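Local structure of general Secretion Pathway Protein (Vibrio vulnificus, 4G54) at residues 28-31 and 32-36. The protein probably binds peptidoglycan through its periplasmic domain, as part of the EpsAB fusion protein of the type II secretion system. Numbering follows the deposited sequence.
Sequences TTRA and QGLEE
Thr28 N approaches OE1 of the flat Gln32 carboxamide obliquely, from above its plane (53° out of it), and donates at 3.0 Å. This link belongs to a helix N-cap, a worked example of how a first turn satisfies amides that have no carbonyl of an earlier turn to bond to. Thr29 is the N-cap residue, and its OG1 accepts from Gln32 N at 3.0 Å. That hydroxyl reaches the amide because it lies between its own backbone N and carbonyl carbon (chi1 68°), while the Thr29 and Gln32 side chains cross at about a right angle, with Gln32 CB 3.3 Å from Thr29 OG1. With CG anti to the backbone N (chi1 -167°), the extended chain of Gln32 reaches Thr28, the residue ahead of the cap. Gln32 is thus gripped at both ends, main-chain N and side-chain OE1. Gly33 N to Thr29 O opens the regular helical bonding. On the flank of helix 30-40 that faces the sheet, Arg30 and Leu34 run side by side over the antiparallel strands of the peptidase C39-like domain, Arg30 NH1 making a salt bridge to Glu125 and a hydrogen bond to Thr127; between them the closest side-chain approach is Arg30 CG to Leu34 CD1, 4.2 Å.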
ATOM      1  N   THR A  28      -3.069  -5.236 -19.790  1.00 27.44           N
ATOM      2  CA  THR A  28      -3.272  -6.663 -19.998  1.00 27.98           C
ATOM      3  C   THR A  28      -2.278  -7.578 -19.297  1.00 26.51           C
ATOM      4  O   THR A  28      -2.422  -8.798 -19.355  1.00 30.16           O
ATOM      5  CB  THR A  28      -3.250  -6.980 -21.528  1.00 29.69           C
ATOM      6  OG1 THR A  28      -1.966  -6.592 -22.016  1.00 34.02           O
ATOM      7  CG2 THR A  28      -4.293  -6.153 -22.228  1.00 31.54           C
ATOM      8  N   THR A  29      -1.304  -7.006 -18.591  1.00 25.60           N
ATOM      9  CA  THR A  29      -0.387  -7.799 -17.798  1.00 24.41           C
ATOM     10  C   THR A  29      -0.262  -7.191 -16.451  1.00 23.89           C
ATOM     11  O   THR A  29      -0.477  -5.959 -16.279  1.00 22.91           O
ATOM     12  CB  THR A  29       1.039  -7.869 -18.374  1.00 26.93           C
ATOM     13  OG1 THR A  29       1.662  -6.581 -18.296  1.00 27.67           O
ATOM     14  CG2 THR A  29       1.030  -8.304 -19.827  1.00 29.32           C
ATOM     15  N   ARG A  30       0.114  -8.055 -15.505  1.00 22.17           N
ATOM     16  CA  ARG A  30       0.276  -7.614 -14.118  1.00 20.98           C
ATOM     17  C   ARG A  30       1.395  -6.567 -14.054  1.00 20.25           C
ATOM     18  O   ARG A  30       1.280  -5.606 -13.333  1.00 18.74           O
ATOM     19  CB  ARG A  30       0.528  -8.785 -13.209  1.00 21.29           C
ATOM     20  CG  ARG A  30       0.396  -8.338 -11.724  1.00 22.29           C
ATOM     21  CD  ARG A  30       0.784  -9.370 -10.659  1.00 23.65           C
ATOM     22  NE  ARG A  30       0.469 -10.752 -10.982  1.00 29.55           N
ATOM     23  CZ  ARG A  30      -0.665 -11.345 -10.706  1.00 30.68           C
ATOM     24  NH1 ARG A  30      -1.630 -10.701 -10.044  1.00 28.93           N
ATOM     25  NH2 ARG A  30      -0.849 -12.644 -11.078  1.00 32.98           N
ATOM     26  N   ALA A  31       2.469  -6.767 -14.813  1.00 20.85           N
ATOM     27  CA  ALA A  31       3.587  -5.830 -14.766  1.00 21.56           C
ATOM     28  C   ALA A  31       3.128  -4.456 -15.254  1.00 22.07           C
ATOM     29  O   ALA A  31       3.513  -3.461 -14.669  1.00 20.71           O
ATOM     30  CB  ALA A  31       4.727  -6.356 -15.644  1.00 24.10           C
ATOM     31  N   GLN A  32       2.301  -4.392 -16.277  1.00 22.87           N
ATOM     32  CA  GLN A  32       1.759  -3.128 -16.737  1.00 21.71           C
ATOM     33  C   GLN A  32       0.930  -2.447 -15.627  1.00 21.42           C
ATOM     34  O   GLN A  32       1.081  -1.222 -15.329  1.00 21.91           O
ATOM     35  CB  GLN A  32       0.832  -3.386 -17.959  1.00 23.97           C
ATOM     36  CG  GLN A  32       0.490  -2.191 -18.650  1.00 33.93           C
ATOM     37  CD  GLN A  32      -0.256  -2.506 -19.892  1.00 38.85           C
ATOM     38  OE1 GLN A  32      -0.477  -3.708 -20.240  1.00 36.87           O
ATOM     39  NE2 GLN A  32      -0.665  -1.443 -20.594  1.00 39.13           N
ATOM     40  N   GLY A  33       0.058  -3.242 -14.990  1.00 20.62           N
ATOM     41  CA  GLY A  33      -0.719  -2.705 -13.848  1.00 19.14           C
ATOM     42  C   GLY A  33       0.116  -2.224 -12.713  1.00 18.53           C
ATOM     43  O   GLY A  33      -0.206  -1.208 -12.092  1.00 18.79           O
ATOM     44  N   LEU A  34       1.156  -2.971 -12.395  1.00 18.34           N
ATOM     45  CA  LEU A  34       2.008  -2.571 -11.228  1.00 16.47           C
ATOM     46  C   LEU A  34       2.847  -1.348 -11.573  1.00 17.75           C
ATOM     47  O   LEU A  34       3.050  -0.483 -10.693  1.00 17.90           O
ATOM     48  CB  LEU A  34       2.943  -3.676 -10.788  1.00 18.01           C
ATOM     49  CG  LEU A  34       2.233  -4.823 -10.128  1.00 19.11           C
ATOM     50  CD1 LEU A  34       3.283  -5.896  -9.948  1.00 20.55           C
ATOM     51  CD2 LEU A  34       1.636  -4.400  -8.722  1.00 21.91           C
ATOM     52  N   GLU A  35       3.237  -1.211 -12.852  1.00 17.31           N
ATOM     53  CA  GLU A  35       3.920   0.035 -13.243  1.00 19.11           C
ATOM     54  C   GLU A  35       2.987   1.224 -12.936  1.00 19.44           C
ATOM     55  O   GLU A  35       3.440   2.265 -12.409  1.00 20.07           O
ATOM     56  CB  GLU A  35       4.379  -0.004 -14.736  1.00 20.39           C
ATOM     57  CG  GLU A  35       5.200   1.178 -15.072  1.00 25.08           C
ATOM     58  CD  GLU A  35       5.582   1.200 -16.544  1.00 35.76           C
ATOM     59  OE1 GLU A  35       5.045   0.378 -17.317  1.00 41.53           O
ATOM     60  OE2 GLU A  35       6.401   2.070 -16.899  1.00 44.20           O
ATOM     61  N   GLU A  36       1.698   1.129 -13.235  1.00 19.10           N
ATOM     62  CA  GLU A  36       0.769   2.198 -12.942  1.00 19.76           C
ATOM     63  C   GLU A  36       0.606   2.399 -11.414  1.00 18.25           C
ATOM     64  O   GLU A  36       0.501   3.537 -10.934  1.00 18.63           O
ATOM     65  CB  GLU A  36      -0.595   1.867 -13.615  1.00 21.59           C
ATOM     66  CG  GLU A  36      -1.555   3.117 -13.743  1.00 24.72           C
ATOM     67  CD  GLU A  36      -1.061   4.155 -14.726  1.00 26.20           C
ATOM     68  OE1 GLU A  36      -0.078   3.887 -15.512  1.00 25.70           O
ATOM     69  OE2 GLU A  36      -1.727   5.225 -14.742  1.00 26.60           O
TER